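Local coordinates for putative cell adhesion protein (Parabacteroides distasonis, PDB 3LIU), which is a putative cell-adhesion fimbrillin of the FimA/Mfa1 family and probably serves as a building block of pili on the bacterial surface, at residues 56-62 / 74-80; 314-318 / 366-370. One frame throughout, in Å; residues are numbered along the deposited sequence.

Contact 1 of 2, residues 56-62 / 74-80; sequences WSVIYTK and VGPQEVY
Trp56 lays one face of its indole over the start of the Tyr80 side chain: Tyr80 CB stands 3.8 Å from the centroid of the Trp56 six-membered ring, a CH-pi contact almost along the ring normal. Beyond CB the tyrosine ring turns its edge to the same indole, making an offset edge-to-face pair with planes 72° apart, and Tyr80 CD2 reaches Trp56 CE3 at 3.5 Å. A broad flat residue suits this place because it can take both a methylene and a ring edge.

Val58 CG2 lies against Tyr80 CE2, and Val58 CG1 meets Glu78 O and Val79 CG1.

Tyr60 stacks with Gln77, the two side chains sliding past each other. Gln77 CG sits over the centre of the Tyr60 ring, the amide plane is 18° from the ring plane, and in one of its two conformers Val74 CG2 touches the ring's edge at Tyr60 CE2. A chi1 of 169° swings the Gln77 chain away from its own N and a bend at chi2 spreads it over the ring, while Gln77 OE1 accepts a 2.6 Å hydrogen bond from Lys62 NZ, in the amide plane and on a lone pair. Lys62 suits the spot because its extended chain passes Val74 before delivering its ammonium group, which also makes a weak bond to Gly75 O at 3.4 Å. A water bridges Tyr60 OH and Gly75 O.

Within 56-62 and 74-80 side chains make the link and no backbone hydrogen bond crosses, although the strands pair as a hairpin nearer their turn; the axes of 57-62 and 74-80 approach to 7.3 Å. Backbone hydrogen bonds join 57-62 to strand 45-52 and 74-80 to strand 16-24, as in a splayed beta hairpin bridging two layers of the beta sandwich expected for a transthyretin-like fimbrillin.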
ATOM      1  N   TRP A  56     -23.039  16.391 -15.577  1.00 20.08           N
ATOM      2  CA  TRP A  56     -22.275  17.510 -15.004  1.00 18.74           C
ATOM      3  C   TRP A  56     -21.255  16.962 -13.997  1.00 18.88           C
ATOM      4  O   TRP A  56     -21.410  15.846 -13.476  1.00 19.49           O
ATOM      5  CB  TRP A  56     -23.179  18.553 -14.353  1.00 17.79           C
ATOM      6  CG  TRP A  56     -24.073  18.068 -13.192  1.00 25.40           C
ATOM      7  CD1 TRP A  56     -25.386  17.687 -13.274  1.00 28.02           C
ATOM      8  CD2 TRP A  56     -23.726  17.974 -11.791  1.00 26.78           C
ATOM      9  NE1 TRP A  56     -25.868  17.342 -12.024  1.00 24.94           N
ATOM     10  CE2 TRP A  56     -24.877  17.527 -11.099  1.00 19.17           C
ATOM     11  CE3 TRP A  56     -22.558  18.221 -11.062  1.00 21.17           C
ATOM     12  CZ2 TRP A  56     -24.888  17.311  -9.724  1.00 23.14           C
ATOM     13  CZ3 TRP A  56     -22.571  18.008  -9.687  1.00 19.44           C
ATOM     14  CH2 TRP A  56     -23.730  17.556  -9.036  1.00 25.37           C
ATOM     15  N   SER A  57     -20.192  17.725 -13.748  1.00 19.91           N
ATOM     16  CA  SER A  57     -19.253  17.364 -12.702  1.00 18.08           C
ATOM     17  C   SER A  57     -18.717  18.590 -11.992  1.00 18.38           C
ATOM     18  O   SER A  57     -18.600  19.663 -12.599  1.00 16.04           O
ATOM     19  CB  SER A  57     -18.124  16.538 -13.288  1.00 20.01           C
ATOM     20  OG  SER A  57     -17.328  17.258 -14.235  1.00 26.23           O
ATOM     21  N   VAL A  58     -18.429  18.428 -10.703  1.00 15.07           N
ATOM     22  CA  VAL A  58     -17.724  19.419  -9.916  1.00 14.39           C
ATOM     23  C   VAL A  58     -16.681  18.697  -9.093  1.00 14.53           C
ATOM     24  O   VAL A  58     -17.018  17.788  -8.305  1.00 14.93           O
ATOM     25  CB  VAL A  58     -18.664  20.190  -8.975  1.00 14.93           C
ATOM     26  CG1 VAL A  58     -17.917  21.295  -8.273  1.00 15.15           C
ATOM     27  CG2 VAL A  58     -19.822  20.813  -9.771  1.00 19.09           C
ATOM     28  N   ILE A  59     -15.420  19.076  -9.272  1.00 12.97           N
ATOM     29  CA  ILE A  59     -14.300  18.499  -8.502  1.00 12.60           C
ATOM     30  C   ILE A  59     -13.489  19.606  -7.874  1.00 12.99           C
ATOM     31  O   ILE A  59     -13.197  20.595  -8.538  1.00  9.05           O
ATOM     32  CB  ILE A  59     -13.334  17.681  -9.383  1.00 14.48           C
ATOM     33  CG1 ILE A  59     -14.098  16.569 -10.137  1.00 17.68           C
ATOM     34  CG2 ILE A  59     -12.167  17.089  -8.516  1.00 11.03           C
ATOM     35  CD1 ILE A  59     -14.165  16.724 -11.604  1.00 17.04           C
ATOM     36  N   TYR A  60     -13.133  19.453  -6.603  1.00 12.22           N
ATOM     37  CA  TYR A  60     -12.397  20.477  -5.883  1.00 11.78           C
ATOM     38  C   TYR A  60     -11.536  19.883  -4.803  1.00 11.38           C
ATOM     39  O   TYR A  60     -11.790  18.771  -4.324  1.00 11.30           O
ATOM     40  CB  TYR A  60     -13.341  21.498  -5.250  1.00 13.72           C
ATOM     41  CG  TYR A  60     -14.379  20.884  -4.350  1.00 12.46           C
ATOM     42  CD1 TYR A  60     -15.513  20.296  -4.884  1.00 13.73           C
ATOM     43  CD2 TYR A  60     -14.246  20.906  -2.965  1.00 11.56           C
ATOM     44  CE1 TYR A  60     -16.505  19.741  -4.061  1.00 16.21           C
ATOM     45  CE2 TYR A  60     -15.239  20.341  -2.133  1.00 11.14           C
ATOM     46  CZ  TYR A  60     -16.350  19.746  -2.713  1.00 16.08           C
ATOM     47  OH  TYR A  60     -17.338  19.182  -1.962  1.00 17.28           O
ATOM     48  N   THR A  61     -10.540  20.654  -4.381  1.00 10.97           N
ATOM     49  CA  THR A  61      -9.621  20.248  -3.304  1.00 12.95           C
ATOM     50  C   THR A  61      -9.505  21.374  -2.287  1.00 14.25           C
ATOM     51  O   THR A  61      -9.323  22.534  -2.657  1.00 16.63           O
ATOM     52  CB  THR A  61      -8.208  19.876  -3.815  1.00 12.86           C
ATOM     53  OG1 THR A  61      -8.284  18.749  -4.687  1.00 13.79           O
ATOM     54  CG2 THR A  61      -7.251  19.473  -2.620  1.00 11.49           C
ATOM     55  N   LYS A  62      -9.630  21.025  -1.020  1.00 12.53           N
ATOM     56  CA  LYS A  62      -9.529  21.958   0.089  1.00 13.55           C
ATOM     57  C   LYS A  62      -8.754  21.311   1.214  1.00 14.74           C
ATOM     58  O   LYS A  62      -8.579  20.081   1.279  1.00 13.67           O
ATOM     59  CB  LYS A  62     -10.912  22.367   0.624  1.00 14.20           C
ATOM     60  CG  LYS A  62     -11.786  23.049  -0.454  1.00 20.92           C
ATOM     61  CD  LYS A  62     -13.113  23.563   0.036  1.00 29.76           C
ATOM     62  CE  LYS A  62     -13.721  24.519  -1.024  1.00 25.44           C
ATOM     63  NZ  LYS A  62     -15.197  24.590  -0.908  1.00 40.42           N
ATOM     64  N   VAL A  74     -14.751  19.304   4.859  1.00 20.56           N
ATOM     65  CA  VAL A  74     -14.442  20.174   3.722  0.50 22.36           C
ATOM     66  C   VAL A  74     -15.595  21.156   3.620  1.00 23.02           C
ATOM     67  O   VAL A  74     -16.747  20.750   3.515  1.00 24.71           O
ATOM     68  CB  VAL A  74     -14.245  19.383   2.401  0.50 24.34           C
ATOM     69  CG1 VAL A  74     -15.474  18.568   2.058  0.50 23.89           C
ATOM     70  CG2 VAL A  74     -13.895  20.319   1.259  0.50 26.11           C
ATOM     71  N   GLY A  75     -15.277  22.452   3.659  1.00 25.42           N
ATOM     72  CA  GLY A  75     -16.252  23.537   3.813  1.00 24.81           C
ATOM     73  C   GLY A  75     -17.176  23.623   2.636  1.00 25.82           C
ATOM     74  O   GLY A  75     -16.901  23.013   1.601  1.00 24.06           O
ATOM     75  N   PRO A  76     -18.279  24.375   2.783  1.00 24.92           N
ATOM     76  CA  PRO A  76     -19.284  24.370   1.740  1.00 23.02           C
ATOM     77  C   PRO A  76     -18.689  24.680   0.397  1.00 19.51           C
ATOM     78  O   PRO A  76     -17.839  25.543   0.296  1.00 18.24           O
ATOM     79  CB  PRO A  76     -20.242  25.472   2.177  1.00 22.12           C
ATOM     80  CG  PRO A  76     -20.223  25.372   3.630  1.00 27.32           C
ATOM     81  CD  PRO A  76     -18.742  25.149   3.947  1.00 27.52           C
ATOM     82  N   GLN A  77     -19.141  23.968  -0.623  1.00 17.51           N
ATOM     83  CA  GLN A  77     -18.698  24.201  -1.978  1.00 17.88           C
ATOM     84  C   GLN A  77     -19.921  24.244  -2.851  1.00 16.78           C
ATOM     85  O   GLN A  77     -20.838  23.466  -2.649  1.00 15.46           O
ATOM     86  CB  GLN A  77     -17.810  23.055  -2.420  1.00 17.64           C
ATOM     87  CG  GLN A  77     -17.481  23.033  -3.899  1.00 27.50           C
ATOM     88  CD  GLN A  77     -16.478  24.083  -4.278  1.00 34.18           C
ATOM     89  OE1 GLN A  77     -15.709  24.569  -3.435  1.00 32.12           O
ATOM     90  NE2 GLN A  77     -16.475  24.445  -5.558  1.00 31.07           N
ATOM     91  N   GLU A  78     -19.945  25.139  -3.831  1.00 16.43           N
ATOM     92  CA  GLU A  78     -21.057  25.152  -4.773  1.00 17.88           C
ATOM     93  C   GLU A  78     -20.998  23.947  -5.721  1.00 14.51           C
ATOM     94  O   GLU A  78     -19.940  23.605  -6.219  1.00 14.63           O
ATOM     95  CB  GLU A  78     -21.101  26.449  -5.584  1.00 22.32           C
ATOM     96  CG  GLU A  78     -22.481  26.724  -6.163  1.00 30.33           C
ATOM     97  CD  GLU A  78     -22.415  27.692  -7.318  1.00 48.29           C
ATOM     98  OE1 GLU A  78     -22.108  28.876  -7.071  1.00 46.90           O
ATOM     99  OE2 GLU A  78     -22.648  27.265  -8.475  1.00 58.79           O
ATOM    100  N   VAL A  79     -22.155  23.343  -5.957  1.00 13.34           N
ATOM    101  CA  VAL A  79     -22.313  22.172  -6.820  1.00 15.84           C
ATOM    102  C   VAL A  79     -23.685  22.346  -7.497  1.00 18.17           C
ATOM    103  O   VAL A  79     -24.293  23.409  -7.373  1.00 19.31           O
ATOM    104  CB  VAL A  79     -22.214  20.834  -5.997  1.00 16.15           C
ATOM    105  CG1 VAL A  79     -20.835  20.681  -5.349  1.00 15.56           C
ATOM    106  CG2 VAL A  79     -23.273  20.739  -4.926  1.00 16.15           C
ATOM    107  N   TYR A  80     -24.157  21.353  -8.241  1.00 21.86           N
ATOM    108  CA  TYR A  80     -25.521  21.398  -8.817  1.00 21.99           C
ATOM    109  C   TYR A  80     -26.482  20.449  -8.115  1.00 22.50           C
ATOM    110  O   TYR A  80     -26.055  19.478  -7.461  1.00 20.42           O
ATOM    111  CB  TYR A  80     -25.495  21.095 -10.324  1.00 24.68           C
ATOM    112  CG  TYR A  80     -24.568  22.024 -11.116  1.00 30.80           C
ATOM    113  CD1 TYR A  80     -24.957  23.326 -11.422  1.00 34.58           C
ATOM    114  CD2 TYR A  80     -23.313  21.594 -11.548  1.00 37.14           C
ATOM    115  CE1 TYR A  80     -24.127  24.183 -12.140  1.00 36.83           C
ATOM    116  CE2 TYR A  80     -22.469  22.448 -12.271  1.00 39.26           C
ATOM    117  CZ  TYR A  80     -22.887  23.742 -12.561  1.00 39.36           C
ATOM    118  OH  TYR A  80     -22.068  24.599 -13.266  1.00 42.04           O
TER
HETATM  119  O   HOH W   1     -17.620  20.460   0.494  1.00 11.54           O

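Contact 2 of 2, residues 314-318 / 366-370; sequences DYTYL and IIGPG
The ring of Tyr315 lies flat against the backbone of Gly368, with Gly368 O 3.5 Å above the ring plane and over its centre. The ring is the broad surface here and the peptide 368-369 its counterpart: Gly368 C and Pro369 N both come to 3.3 Å from Tyr315 CE2, while the phenol oxygen OH runs on past Gly368 CA at 3.2 Å. Glycine suits this position because the chain is fully extended through it, where a CB would run into Pro369 CD.

On the same side of the ring the CG2 methyl of Ile366 comes obliquely to Tyr315 CD1 at 3.6 Å, a beta-branched bump beside the peptide. Pro369 CD lies beyond Tyr315 CE2, 3.9 Å from it and across the ring from the methyl, and Pro369 CG reaches more loosely toward Tyr317 CE1, two residues farther along the same face of the strand.

The packing is of the kind found in a beta sandwich, where a loop leaving strand 358-366 lies against strand 308-319 of a different sheet. A chi1 of 171° sends the Tyr315 ring out from its strand to meet that loop, and its hydroxyl goes on to a hydrogen bond with Ser195 on strand 193-213. Replacing Tyr315 by an alanine would probably open a gap under the Gly368-Pro369 peptide, leave the Ile366 methyl without its ring and deprive Ser195 of its hydroxyl partner.

Gly368 O, besides lying over the ring, accepts a hydrogen bond from Tyr333 OH, and Tyr333 also touches both Tyr315 and Ile366.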
ATOM      1  N   ASP A 314      24.527 -12.004   8.414  1.00 14.28           N
ATOM      2  CA  ASP A 314      25.656 -12.923   8.555  1.00 14.36           C
ATOM      3  C   ASP A 314      25.156 -14.128   9.309  1.00 16.36           C
ATOM      4  O   ASP A 314      24.625 -13.980  10.407  1.00 14.86           O
ATOM      5  CB  ASP A 314      26.812 -12.263   9.323  1.00 15.24           C
ATOM      6  CG  ASP A 314      27.366 -11.038   8.607  1.00 18.22           C
ATOM      7  OD1 ASP A 314      27.050 -10.816   7.417  1.00 13.75           O
ATOM      8  OD2 ASP A 314      28.087 -10.270   9.261  1.00 15.09           O
ATOM      9  N   TYR A 315      25.315 -15.311   8.718  1.00 15.28           N
ATOM     10  CA  TYR A 315      24.777 -16.542   9.308  1.00 15.41           C
ATOM     11  C   TYR A 315      25.940 -17.406   9.711  1.00 14.26           C
ATOM     12  O   TYR A 315      26.866 -17.665   8.922  1.00 15.39           O
ATOM     13  CB  TYR A 315      23.868 -17.269   8.309  1.00 14.46           C
ATOM     14  CG  TYR A 315      23.436 -18.657   8.739  1.00 13.66           C
ATOM     15  CD1 TYR A 315      22.368 -18.853   9.630  1.00 13.78           C
ATOM     16  CD2 TYR A 315      24.099 -19.770   8.270  1.00 12.72           C
ATOM     17  CE1 TYR A 315      21.990 -20.147  10.022  1.00 13.27           C
ATOM     18  CE2 TYR A 315      23.734 -21.052   8.650  1.00 15.57           C
ATOM     19  CZ  TYR A 315      22.694 -21.244   9.512  1.00 14.29           C
ATOM     20  OH  TYR A 315      22.398 -22.537   9.861  1.00 15.28           O
ATOM     21  N   THR A 316      25.883 -17.864  10.942  1.00 12.63           N
ATOM     22  CA  THR A 316      26.926 -18.696  11.509  1.00 13.59           C
ATOM     23  C   THR A 316      26.349 -20.077  11.865  1.00 14.53           C
ATOM     24  O   THR A 316      25.286 -20.173  12.488  1.00 13.58           O
ATOM     25  CB  THR A 316      27.505 -18.000  12.775  1.00 15.07           C
ATOM     26  OG1 THR A 316      27.936 -16.675  12.428  1.00 11.90           O
ATOM     27  CG2 THR A 316      28.648 -18.795  13.362  1.00 10.23           C
ATOM     28  N   TYR A 317      27.058 -21.134  11.473  1.00 13.81           N
ATOM     29  CA  TYR A 317      26.636 -22.493  11.774  1.00 12.95           C
ATOM     30  C   TYR A 317      27.831 -23.343  12.195  1.00 13.98           C
ATOM     31  O   TYR A 317      28.977 -22.990  11.939  1.00  9.04           O
ATOM     32  CB  TYR A 317      25.960 -23.111  10.568  1.00 12.92           C
ATOM     33  CG  TYR A 317      26.861 -23.213   9.364  1.00 16.19           C
ATOM     34  CD1 TYR A 317      27.158 -22.084   8.594  1.00 10.87           C
ATOM     35  CD2 TYR A 317      27.396 -24.443   8.979  1.00 15.66           C
ATOM     36  CE1 TYR A 317      27.956 -22.181   7.485  1.00 18.95           C
ATOM     37  CE2 TYR A 317      28.226 -24.547   7.883  1.00 15.81           C
ATOM     38  CZ  TYR A 317      28.508 -23.418   7.137  1.00 18.92           C
ATOM     39  OH  TYR A 317      29.352 -23.503   6.045  1.00 16.88           O
ATOM     40  N   LEU A 318      27.538 -24.449  12.868  1.00 16.06           N
ATOM     41  CA  LEU A 318      28.556 -25.425  13.280  1.00 17.80           C
ATOM     42  C   LEU A 318      28.317 -26.704  12.515  1.00 15.85           C
ATOM     43  O   LEU A 318      27.346 -27.405  12.783  1.00 18.75           O
ATOM     44  CB  LEU A 318      28.490 -25.698  14.778  1.00 17.05           C
ATOM     45  CG  LEU A 318      29.586 -26.625  15.323  1.00 16.95           C
ATOM     46  CD1 LEU A 318      30.989 -25.998  15.179  1.00 19.42           C
ATOM     47  CD2 LEU A 318      29.285 -26.920  16.773  1.00 15.74           C
ATOM     48  N   ILE A 366      15.498 -18.500  10.260  1.00 14.45           N
ATOM     49  CA  ILE A 366      16.599 -18.839   9.367  1.00 15.09           C
ATOM     50  C   ILE A 366      17.211 -20.158   9.804  1.00 16.42           C
ATOM     51  O   ILE A 366      17.599 -20.309  10.960  1.00 18.45           O
ATOM     52  CB  ILE A 366      17.623 -17.689   9.364  1.00 17.45           C
ATOM     53  CG1 ILE A 366      16.965 -16.475   8.684  1.00 18.65           C
ATOM     54  CG2 ILE A 366      18.935 -18.122   8.668  1.00 12.80           C
ATOM     55  CD1 ILE A 366      17.525 -15.245   9.080  1.00 20.57           C
ATOM     56  N   ILE A 367      17.282 -21.127   8.895  1.00 15.64           N
ATOM     57  CA  ILE A 367      17.694 -22.491   9.244  1.00 15.34           C
ATOM     58  C   ILE A 367      18.927 -23.005   8.477  1.00 13.29           C
ATOM     59  O   ILE A 367      19.237 -24.191   8.500  1.00 12.89           O
ATOM     60  CB  ILE A 367      16.504 -23.495   9.092  1.00 17.71           C
ATOM     61  CG1 ILE A 367      16.097 -23.654   7.625  1.00 19.38           C
ATOM     62  CG2 ILE A 367      15.291 -23.016   9.967  1.00 13.19           C
ATOM     63  CD1 ILE A 367      15.271 -24.925   7.374  1.00 19.60           C
ATOM     64  N   GLY A 368      19.651 -22.105   7.824  1.00 14.66           N
ATOM     65  CA  GLY A 368      20.814 -22.493   7.033  1.00 12.74           C
ATOM     66  C   GLY A 368      21.346 -21.271   6.329  1.00 16.18           C
ATOM     67  O   GLY A 368      20.781 -20.180   6.485  1.00 17.49           O
ATOM     68  N   PRO A 369      22.457 -21.425   5.580  1.00 16.59           N
ATOM     69  CA  PRO A 369      23.058 -20.290   4.913  1.00 15.18           C
ATOM     70  C   PRO A 369      22.157 -19.819   3.778  1.00 16.36           C
ATOM     71  O   PRO A 369      21.516 -20.624   3.102  1.00 15.84           O
ATOM     72  CB  PRO A 369      24.364 -20.852   4.343  1.00 14.23           C
ATOM     73  CG  PRO A 369      24.488 -22.249   4.851  1.00 18.39           C
ATOM     74  CD  PRO A 369      23.108 -22.685   5.184  1.00 18.97           C
ATOM     75  N   GLY A 370      22.134 -18.515   3.577  1.00 19.41           N
ATOM     76  CA  GLY A 370      21.401 -17.910   2.509  1.00 16.23           C
ATOM     77  C   GLY A 370      22.215 -17.899   1.243  1.00 16.72           C
ATOM     78  O   GLY A 370      23.255 -18.543   1.146  1.00 18.82           O
TER

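In the fold
Contact 1 and contact 2 lie on opposite sides of the centre of this elongated chain: their own centres are 59 Å apart, and their nearest atoms are still about 44 Å from each other, so neither touches the other. Along the sequence they are in series, 56-62 / 74-80 being complete long before 314-318 / 366-370 begins. The first ties together two strands close in sequence, the second a strand and a loop some fifty residues apart. Strand 172-185, which pairs with both 127-136 and 358-366, links the strand network near contact 1 to the strand leading into contact 2. Neither contact holds a bound ligand or catalytic group; both are structural packing.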